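Long-range contacts in p22 protein (Trypanosoma brucei, PDB 3JV1), which acts as an accessory factor for mitochondrial RNA editing specific to cytochrome oxidase subunit II, and belongs to the Mam33 family: residues E69-L74 with S90-E95; E32-D37 with M47-G52; E26-P31 with D159-W164. One frame throughout, in Å; residues are numbered along the deposited sequence.

Contact 1 (E69-L74 with S90-E95); sequences EITRTL and SVEDGE
Val91 and Arg72 form a hydrogen-bonded antiparallel pair at the open end of the hairpin of strands 72-80 and 83-92. Val91 N donates to Arg72 O over 2.8 Å, although the model places that oxygen less surely. Beyond it the strands diverge, and Val91 O makes no hydrogen bond to the partner segment but a C-H contact with Thr71 CA, 3.6 Å away. Val91 and Arg72 send their side chains to the face beneath helix 152-181. There the CG2 branch of Val91 meets Leu74 CD2 at 4.1 Å; a beta-branched valine suits a strand, and its compact apolar side chain fits beside Leu74 and the helix. Arg72 sends its extended chain away from Val91, to that helix, where NH1 forms a salt bridge with Asp159. Ser90 faces the other way, its CB 4.2 Å from Thr73 CG2. Its chi1 of 49° turns OG toward strand 95-104, where it bonds to Asn99, and it bonds weakly to Glu92 OE2. Further out, Thr71 CG2 rests on Glu92 CG at 3.8 Å, while Glu92 OE1 and Glu69 OE1 stand 4.4 Å apart. The chemistry thus divides by face: Val91, Leu74 and an arginine whose charge is probably offset by Asp159 under the helix, polar groups on the reverse, where Thr73 OG1 bonds to Thr61. The carboxylates at the mouth would repel mildly, an effect solvent probably softens.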
loop_
_atom_site.group_PDB
_atom_site.type_symbol
_atom_site.label_atom_id
_atom_site.label_comp_id
_atom_site.label_asym_id
_atom_site.label_seq_id
_atom_site.Cartn_x
_atom_site.Cartn_y
_atom_site.Cartn_z
ATOM N N GLU A 69 -3.437 -15.514 -17.469
ATOM C CA GLU A 69 -3.312 -16.586 -16.486
ATOM C C GLU A 69 -3.298 -15.959 -15.095
ATOM O O GLU A 69 -2.526 -15.042 -14.832
ATOM C CB GLU A 69 -2.009 -17.363 -16.694
ATOM C CG GLU A 69 -0.757 -16.521 -16.481
ATOM C CD GLU A 69 0.410 -17.325 -15.940
ATOM O OE1 GLU A 69 1.474 -16.724 -15.675
ATOM O OE2 GLU A 69 0.264 -18.555 -15.776
ATOM N N ILE A 70 -4.146 -16.467 -14.207
ATOM C CA ILE A 70 -4.249 -15.959 -12.841
ATOM C C ILE A 70 -3.056 -16.367 -11.976
ATOM O O ILE A 70 -2.798 -17.557 -11.789
ATOM C CB ILE A 70 -5.533 -16.482 -12.162
ATOM C CG1 ILE A 70 -6.734 -16.275 -13.092
ATOM C CG2 ILE A 70 -5.745 -15.765 -10.832
ATOM C CD1 ILE A 70 -8.009 -16.955 -12.627
ATOM N N THR A 71 -2.333 -15.379 -11.452
ATOM C CA THR A 71 -1.184 -15.653 -10.594
ATOM C C THR A 71 -1.454 -15.137 -9.181
ATOM O O THR A 71 -1.821 -13.976 -8.990
ATOM C CB THR A 71 0.110 -14.996 -11.140
ATOM O OG1 THR A 71 -0.038 -13.573 -11.152
ATOM C CG2 THR A 71 0.393 -15.473 -12.551
ATOM N N ARG A 72 -1.279 -16.008 -8.193
ATOM C CA ARG A 72 -1.513 -15.645 -6.799
ATOM C C ARG A 72 -0.214 -15.480 -6.014
ATOM O O ARG A 72 0.776 -16.159 -6.278
ATOM C CB ARG A 72 -2.374 -16.709 -6.120
ATOM C CG ARG A 72 -3.712 -16.955 -6.800
ATOM C CD ARG A 72 -4.460 -18.120 -6.172
ATOM N NE ARG A 72 -5.776 -18.319 -6.780
ATOM C CZ ARG A 72 -5.977 -18.564 -8.072
ATOM N NH1 ARG A 72 -4.946 -18.637 -8.904
ATOM N NH2 ARG A 72 -7.208 -18.743 -8.535
ATOM N N THR A 73 -0.218 -14.564 -5.055
ATOM C CA THR A 73 0.953 -14.350 -4.227
ATOM C C THR A 73 0.655 -14.863 -2.827
ATOM O O THR A 73 -0.475 -14.789 -2.349
ATOM C CB THR A 73 1.340 -12.856 -4.124
ATOM O OG1 THR A 73 0.213 -12.100 -3.672
ATOM C CG2 THR A 73 1.810 -12.321 -5.470
ATOM N N LEU A 74 1.674 -15.400 -2.180
ATOM C CA LEU A 74 1.519 -15.902 -0.832
ATOM C C LEU A 74 2.867 -15.925 -0.146
ATOM O O LEU A 74 3.904 -15.887 -0.798
ATOM C CB LEU A 74 0.897 -17.305 -0.847
ATOM C CG LEU A 74 1.469 -18.378 -1.775
ATOM C CD1 LEU A 74 2.717 -18.991 -1.173
ATOM C CD2 LEU A 74 0.417 -19.467 -1.989
ATOM N N SER A 90 4.780 -16.889 -5.343
ATOM C CA SER A 90 3.599 -16.771 -6.170
ATOM C C SER A 90 3.393 -18.091 -6.902
ATOM O O SER A 90 4.350 -18.816 -7.179
ATOM C CB SER A 90 3.739 -15.600 -7.146
ATOM O OG SER A 90 4.972 -15.643 -7.828
ATOM N N VAL A 91 2.137 -18.427 -7.168
ATOM C CA VAL A 91 1.817 -19.660 -7.869
ATOM C C VAL A 91 1.557 -19.341 -9.330
ATOM O O VAL A 91 0.640 -18.594 -9.659
ATOM C CB VAL A 91 0.568 -20.352 -7.272
ATOM C CG1 VAL A 91 0.164 -21.538 -8.134
ATOM C CG2 VAL A 91 0.859 -20.820 -5.858
ATOM N N GLU A 92 2.390 -19.897 -10.199
ATOM C CA GLU A 92 2.264 -19.688 -11.632
ATOM C C GLU A 92 2.163 -21.050 -12.297
ATOM O O GLU A 92 3.131 -21.807 -12.347
ATOM C CB GLU A 92 3.469 -18.902 -12.158
ATOM C CG GLU A 92 3.490 -17.457 -11.680
ATOM C CD GLU A 92 4.792 -16.742 -11.985
ATOM O OE1 GLU A 92 5.141 -16.608 -13.175
ATOM O OE2 GLU A 92 5.470 -16.306 -11.029
ATOM N N ASP A 93 0.961 -21.358 -12.776
ATOM C CA ASP A 93 0.658 -22.625 -13.437
ATOM C C ASP A 93 1.024 -23.845 -12.599
ATOM O O ASP A 93 1.896 -24.627 -12.968
ATOM C CB ASP A 93 1.363 -22.716 -14.792
ATOM C CG ASP A 93 0.773 -23.801 -15.684
ATOM O OD1 ASP A 93 -0.389 -23.641 -16.121
ATOM O OD2 ASP A 93 1.464 -24.813 -15.942
ATOM N N GLY A 94 0.353 -23.999 -11.464
ATOM C CA GLY A 94 0.602 -25.143 -10.606
ATOM C C GLY A 94 1.969 -25.265 -9.964
ATOM O O GLY A 94 2.238 -26.260 -9.291
ATOM N N GLU A 95 2.837 -24.276 -10.153
ATOM C CA GLU A 95 4.166 -24.333 -9.553
ATOM C C GLU A 95 4.460 -23.137 -8.665
ATOM O O GLU A 95 3.956 -22.040 -8.895
ATOM C CB GLU A 95 5.250 -24.405 -10.628
ATOM C CG GLU A 95 5.158 -25.594 -11.558
ATOM C CD GLU A 95 6.450 -25.813 -12.323
ATOM O OE1 GLU A 95 6.959 -24.841 -12.925
ATOM O OE2 GLU A 95 6.955 -26.957 -12.318
#

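Contact 2 (E32-D37 with M47-G52); sequences EGWTID and MRKSHG
Lys49 lays its aliphatic chain over one face of the Trp34 indole. CG stands 3.5 Å from the centroid of the six-membered ring, almost exactly on its normal, and CD follows toward the rim, over the CE2-CZ2 bond, 3.3 Å from Trp34 CE2. The contact depends on two turns in the lysine: CG lies between the backbone N and the carbonyl carbon (chi1 63°), and a bend at chi3 (-73°) carries the ammonium past the ring to the carbonyl oxygen of Arg148. A lysine suits the place because its methylenes can cover an aromatic face while its charge finds a partner beyond. Met47 approaches the same tryptophan at about a right angle, its CB 3.8 Å from Trp34 CE3 and its CE curling back beside Trp34 CB. The flexible thioether chain also meets Ile36, two residues on from Trp34 and on the same face, with Met47 CG 4.0 Å from Ile36 CD1. These apolar groups look toward helix 152-181, where Leu154 touches both Trp34 and Met47. Thr35 and Arg48 occupy the reverse face, Thr35 CG2 pressed 3.4 Å from Arg48 CB. Arg48 then runs alongside Asp37, whose CB lies at the edge of the guanidinium, 3.6 Å from NH1. The carboxylate plane is turned 48° from the guanidinium, and Asp37 OD2 bonds to Thr46 and makes no salt bridge with Arg48. Two backbone bonds tie the central pair: Thr35 N to Arg48 O at 2.7 Å, and Arg48 N to Thr35 O at 3.0 Å. This is an antiparallel beta hairpin with a long connecting loop, in which the short strand 35-37 forms one border of the chain's antiparallel sheet.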
loop_
_atom_site.group_PDB
_atom_site.type_symbol
_atom_site.label_atom_id
_atom_site.label_comp_id
_atom_site.label_asym_id
_atom_site.label_seq_id
_atom_site.Cartn_x
_atom_site.Cartn_y
_atom_site.Cartn_z
ATOM N N GLU A 32 -2.462 -33.895 3.050
ATOM C CA GLU A 32 -2.184 -34.547 4.331
ATOM C C GLU A 32 -1.315 -33.712 5.278
ATOM O O GLU A 32 -0.279 -33.187 4.884
ATOM C CB GLU A 32 -1.490 -35.886 4.066
ATOM C CG GLU A 32 -1.488 -36.875 5.223
ATOM C CD GLU A 32 -2.820 -37.581 5.395
ATOM O OE1 GLU A 32 -3.397 -38.018 4.374
ATOM O OE2 GLU A 32 -3.283 -37.713 6.551
ATOM N N GLY A 33 -1.742 -33.605 6.534
ATOM C CA GLY A 33 -0.986 -32.848 7.517
ATOM C C GLY A 33 -1.319 -31.369 7.588
ATOM O O GLY A 33 -1.069 -30.718 8.601
ATOM N N TRP A 34 -1.887 -30.833 6.517
ATOM C CA TRP A 34 -2.234 -29.416 6.483
ATOM C C TRP A 34 -3.591 -29.110 7.076
ATOM O O TRP A 34 -4.545 -29.856 6.891
ATOM C CB TRP A 34 -2.228 -28.884 5.051
ATOM C CG TRP A 34 -0.877 -28.800 4.430
ATOM C CD1 TRP A 34 -0.275 -29.738 3.646
ATOM C CD2 TRP A 34 0.024 -27.692 4.500
ATOM N NE1 TRP A 34 0.946 -29.277 3.212
ATOM C CE2 TRP A 34 1.154 -28.023 3.722
ATOM C CE3 TRP A 34 -0.012 -26.448 5.143
ATOM C CZ2 TRP A 34 2.240 -27.152 3.566
ATOM C CZ3 TRP A 34 1.073 -25.579 4.989
ATOM C CH2 TRP A 34 2.180 -25.941 4.204
ATOM N N THR A 35 -3.658 -28.002 7.799
ATOM C CA THR A 35 -4.903 -27.539 8.383
ATOM C C THR A 35 -5.211 -26.307 7.546
ATOM O O THR A 35 -4.295 -25.696 6.996
ATOM C CB THR A 35 -4.725 -27.122 9.848
ATOM O OG1 THR A 35 -5.994 -26.726 10.379
ATOM C CG2 THR A 35 -3.768 -25.947 9.960
ATOM N N ILE A 36 -6.481 -25.947 7.416
ATOM C CA ILE A 36 -6.807 -24.771 6.631
ATOM C C ILE A 36 -7.747 -23.826 7.354
ATOM O O ILE A 36 -8.731 -24.232 7.965
ATOM C CB ILE A 36 -7.386 -25.144 5.256
ATOM C CG1 ILE A 36 -7.562 -23.876 4.422
ATOM C CG2 ILE A 36 -8.699 -25.875 5.413
ATOM C CD1 ILE A 36 -7.499 -24.116 2.928
ATOM N N ASP A 37 -7.403 -22.549 7.288
ATOM C CA ASP A 37 -8.165 -21.500 7.931
ATOM C C ASP A 37 -8.822 -20.680 6.831
ATOM O O ASP A 37 -8.240 -19.719 6.326
ATOM C CB ASP A 37 -7.207 -20.657 8.781
ATOM C CG ASP A 37 -7.843 -19.403 9.327
ATOM O OD1 ASP A 37 -8.956 -19.486 9.886
ATOM O OD2 ASP A 37 -7.211 -18.330 9.204
ATOM N N MET A 47 -2.937 -21.561 5.619
ATOM C CA MET A 47 -2.789 -22.999 5.817
ATOM C C MET A 47 -1.620 -23.213 6.773
ATOM O O MET A 47 -0.658 -22.455 6.749
ATOM C CB MET A 47 -2.498 -23.692 4.492
ATOM C CG MET A 47 -3.611 -23.579 3.460
ATOM S SD MET A 47 -3.206 -24.420 1.911
ATOM C CE MET A 47 -3.164 -26.121 2.473
ATOM N N ARG A 48 -1.706 -24.242 7.613
ATOM C CA ARG A 48 -0.650 -24.529 8.570
ATOM C C ARG A 48 -0.421 -26.030 8.738
ATOM O O ARG A 48 -1.334 -26.834 8.572
ATOM C CB ARG A 48 -1.001 -23.941 9.939
ATOM C CG ARG A 48 -1.427 -22.485 9.923
ATOM C CD ARG A 48 -1.617 -21.968 11.337
ATOM N NE ARG A 48 -1.952 -20.546 11.385
ATOM C CZ ARG A 48 -3.116 -20.031 10.997
ATOM N NH1 ARG A 48 -4.072 -20.814 10.518
ATOM N NH2 ARG A 48 -3.339 -18.729 11.120
ATOM N N LYS A 49 0.809 -26.397 9.068
ATOM C CA LYS A 49 1.160 -27.791 9.311
ATOM C C LYS A 49 2.425 -27.789 10.141
ATOM O O LYS A 49 3.215 -26.850 10.066
ATOM C CB LYS A 49 1.423 -28.546 8.005
ATOM C CG LYS A 49 2.608 -28.020 7.213
ATOM C CD LYS A 49 3.098 -29.029 6.176
ATOM C CE LYS A 49 3.829 -30.188 6.841
ATOM N NZ LYS A 49 4.465 -31.103 5.856
ATOM N N SER A 50 2.615 -28.824 10.947
ATOM C CA SER A 50 3.824 -28.905 11.749
ATOM C C SER A 50 4.837 -29.756 10.995
ATOM O O SER A 50 4.480 -30.570 10.144
ATOM C CB SER A 50 3.537 -29.509 13.134
ATOM O OG SER A 50 2.886 -30.762 13.046
ATOM N N HIS A 51 6.108 -29.526 11.291
ATOM C CA HIS A 51 7.203 -30.260 10.676
ATOM C C HIS A 51 8.167 -30.472 11.832
ATOM O O HIS A 51 9.178 -29.783 11.947
ATOM C CB HIS A 51 7.863 -29.410 9.588
ATOM C CG HIS A 51 8.951 -30.120 8.843
ATOM N ND1 HIS A 51 8.700 -31.130 7.941
ATOM C CD2 HIS A 51 10.296 -29.965 8.867
ATOM C CE1 HIS A 51 9.842 -31.564 7.440
ATOM N NE2 HIS A 51 10.825 -30.873 7.985
ATOM N N GLY A 52 7.836 -31.415 12.707
ATOM C CA GLY A 52 8.679 -31.637 13.862
ATOM C C GLY A 52 8.513 -30.429 14.763
ATOM O O GLY A 52 7.388 -30.055 15.095
#

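Contact 3 (E26-P31 with D159-W164); sequences EKPEIP and DQFSLW
Trp164 N bonds to Gln160 O at 3.1 Å within the helix. This bond joins Gln160 and Trp164 one turn apart, facing Pro28 and Lys27, and no hydrogen bond crosses to segment 26-31. Contact is therefore made by carbon. Lys27 stretches fully extended over one face of the Trp164 indole: CB sits 3.7 Å from the centroid of the five-membered ring, 18° off its normal, and CD continues to within 3.6 Å of CZ2. A chi1 of 171° places CG of Trp164 opposite the backbone N and presents the indole face to the lysine. The end of that chain also reaches the edge of Phe161, Lys27 CE lying 4.2 Å from Phe161 CE1. The methylenes thus cover the indole face and brush the phenylalanine edge, while the ammonium group can remain toward the exposed surface. Pro28 fits against the helix itself. Its CG touches Gln160 CB at 3.5 Å, and its CD meets Trp164 CB at 4.1 Å. Proline suits this spot, since a compact ring with no backbone N-H can press on a helix without burying an unbonded donor. Phe161, the buried member of the group, packs edge-to-face with Phe45 and touches Ile36. The pattern is that of an irregular connecting segment, following helix 2-18, running obliquely along the long C-terminal helix of a Mam33-family fold in roughly the opposite sense, on its way to the sheet.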
loop_
_atom_site.group_PDB
_atom_site.type_symbol
_atom_site.label_atom_id
_atom_site.label_comp_id
_atom_site.label_asym_id
_atom_site.label_seq_id
_atom_site.Cartn_x
_atom_site.Cartn_y
_atom_site.Cartn_z
ATOM N N GLU A 26 -14.899 -28.280 -8.365
ATOM C CA GLU A 26 -15.216 -29.272 -7.353
ATOM C C GLU A 26 -14.281 -29.004 -6.175
ATOM O O GLU A 26 -13.168 -28.508 -6.367
ATOM C CB GLU A 26 -14.990 -30.676 -7.913
ATOM C CG GLU A 26 -15.502 -31.787 -7.020
ATOM C CD GLU A 26 -15.204 -33.162 -7.584
ATOM O OE1 GLU A 26 -15.681 -33.462 -8.703
ATOM O OE2 GLU A 26 -14.492 -33.936 -6.909
ATOM N N LYS A 27 -14.727 -29.317 -4.962
ATOM C CA LYS A 27 -13.907 -29.074 -3.779
ATOM C C LYS A 27 -12.733 -30.042 -3.618
ATOM O O LYS A 27 -12.920 -31.248 -3.458
ATOM C CB LYS A 27 -14.758 -29.104 -2.508
ATOM C CG LYS A 27 -13.964 -28.714 -1.273
ATOM C CD LYS A 27 -14.826 -28.611 -0.038
ATOM C CE LYS A 27 -14.009 -28.083 1.128
ATOM N NZ LYS A 27 -14.837 -27.892 2.342
ATOM N N PRO A 28 -11.503 -29.507 -3.643
ATOM C CA PRO A 28 -10.244 -30.246 -3.508
ATOM C C PRO A 28 -10.069 -30.831 -2.116
ATOM O O PRO A 28 -10.524 -30.254 -1.132
ATOM C CB PRO A 28 -9.180 -29.182 -3.783
ATOM C CG PRO A 28 -9.898 -28.141 -4.563
ATOM C CD PRO A 28 -11.235 -28.083 -3.890
ATOM N N GLU A 29 -9.412 -31.981 -2.035
ATOM C CA GLU A 29 -9.154 -32.605 -0.746
ATOM C C GLU A 29 -7.887 -31.932 -0.237
ATOM O O GLU A 29 -6.921 -31.775 -0.982
ATOM C CB GLU A 29 -8.952 -34.115 -0.914
ATOM C CG GLU A 29 -10.190 -34.811 -1.469
ATOM C CD GLU A 29 -9.994 -36.295 -1.699
ATOM O OE1 GLU A 29 -9.107 -36.668 -2.502
ATOM O OE2 GLU A 29 -10.734 -37.089 -1.077
ATOM N N ILE A 30 -7.900 -31.515 1.023
ATOM C CA ILE A 30 -6.752 -30.832 1.603
ATOM C C ILE A 30 -5.577 -31.775 1.805
ATOM O O ILE A 30 -5.740 -32.871 2.333
ATOM C CB ILE A 30 -7.117 -30.183 2.952
ATOM C CG1 ILE A 30 -5.929 -29.379 3.482
ATOM C CG2 ILE A 30 -7.518 -31.253 3.945
ATOM C CD1 ILE A 30 -6.269 -28.497 4.654
ATOM N N PRO A 31 -4.375 -31.356 1.372
ATOM C CA PRO A 31 -3.155 -32.160 1.502
ATOM C C PRO A 31 -2.920 -32.651 2.935
ATOM O O PRO A 31 -3.145 -31.920 3.899
ATOM C CB PRO A 31 -2.060 -31.203 1.025
ATOM C CG PRO A 31 -2.767 -30.371 0.000
ATOM C CD PRO A 31 -4.092 -30.084 0.681
ATOM N N ASP A 159 -4.491 -23.443 -6.215
ATOM C CA ASP A 159 -5.256 -22.929 -7.354
ATOM C C ASP A 159 -6.646 -23.534 -7.328
ATOM O O ASP A 159 -7.650 -22.828 -7.429
ATOM C CB ASP A 159 -4.598 -23.290 -8.691
ATOM C CG ASP A 159 -3.385 -22.440 -9.002
ATOM O OD1 ASP A 159 -3.430 -21.216 -8.747
ATOM O OD2 ASP A 159 -2.389 -22.993 -9.523
ATOM N N GLN A 160 -6.695 -24.855 -7.206
ATOM C CA GLN A 160 -7.965 -25.568 -7.155
ATOM C C GLN A 160 -8.852 -25.088 -6.009
ATOM O O GLN A 160 -10.041 -24.827 -6.208
ATOM C CB GLN A 160 -7.721 -27.072 -7.029
ATOM C CG GLN A 160 -7.529 -27.785 -8.358
ATOM C CD GLN A 160 -7.146 -29.250 -8.186
ATOM O OE1 GLN A 160 -7.720 -29.967 -7.365
ATOM N NE2 GLN A 160 -6.176 -29.702 -8.975
ATOM N N PHE A 161 -8.287 -24.967 -4.810
ATOM C CA PHE A 161 -9.087 -24.512 -3.680
ATOM C C PHE A 161 -9.570 -23.071 -3.877
ATOM O O PHE A 161 -10.700 -22.741 -3.548
ATOM C CB PHE A 161 -8.300 -24.604 -2.368
ATOM C CG PHE A 161 -9.172 -24.539 -1.152
ATOM C CD1 PHE A 161 -9.878 -25.661 -0.732
ATOM C CD2 PHE A 161 -9.348 -23.345 -0.467
ATOM C CE1 PHE A 161 -10.747 -25.596 0.352
ATOM C CE2 PHE A 161 -10.216 -23.264 0.618
ATOM C CZ PHE A 161 -10.918 -24.392 1.028
ATOM N N SER A 162 -8.703 -22.219 -4.411
ATOM C CA SER A 162 -9.056 -20.823 -4.648
ATOM C C SER A 162 -10.213 -20.687 -5.627
ATOM O O SER A 162 -11.086 -19.852 -5.436
ATOM C CB SER A 162 -7.847 -20.043 -5.175
ATOM O OG SER A 162 -6.891 -19.820 -4.149
ATOM N N LEU A 163 -10.210 -21.500 -6.679
ATOM C CA LEU A 163 -11.279 -21.449 -7.667
ATOM C C LEU A 163 -12.594 -21.871 -7.044
ATOM O O LEU A 163 -13.633 -21.239 -7.252
ATOM C CB LEU A 163 -10.975 -22.370 -8.845
ATOM C CG LEU A 163 -9.922 -21.908 -9.846
ATOM C CD1 LEU A 163 -9.745 -22.990 -10.892
ATOM C CD2 LEU A 163 -10.343 -20.590 -10.493
ATOM N N TRP A 164 -12.546 -22.946 -6.272
ATOM C CA TRP A 164 -13.740 -23.445 -5.621
ATOM C C TRP A 164 -14.306 -22.445 -4.617
ATOM O O TRP A 164 -15.514 -22.220 -4.580
ATOM C CB TRP A 164 -13.438 -24.769 -4.929
ATOM C CG TRP A 164 -14.550 -25.241 -4.072
ATOM C CD1 TRP A 164 -15.640 -25.958 -4.460
ATOM C CD2 TRP A 164 -14.711 -24.981 -2.678
ATOM N NE1 TRP A 164 -16.477 -26.160 -3.391
ATOM C CE2 TRP A 164 -15.930 -25.570 -2.284
ATOM C CE3 TRP A 164 -13.943 -24.303 -1.722
ATOM C CZ2 TRP A 164 -16.403 -25.504 -0.967
ATOM C CZ3 TRP A 164 -14.412 -24.236 -0.416
ATOM C CH2 TRP A 164 -15.632 -24.835 -0.051
#

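Overall arrangement
Contacts 1 and 2 belong to one antiparallel sheet, their centres about 20 Å apart: contact 2 pairs the border strand 35-37 with 46-51, while contact 1 pairs 72-80 with 83-92 further across, and strand 54-63 lies between the two hairpins. Along the chain contact 2 closes before contact 1 opens, and both are nested within the long loop closed by contact 3. Helix 152-181 links them all. Contact 3 lies about 14 Å from contact 1 and 15 Å from contact 2, centre to centre. It touches contact 1 through Asp159 and Ser162, and contact 2 where Ile30 packs on Ile36. The C-terminal helix is thereby fastened to both hairpins, joining the helical and sheet portions of the fold.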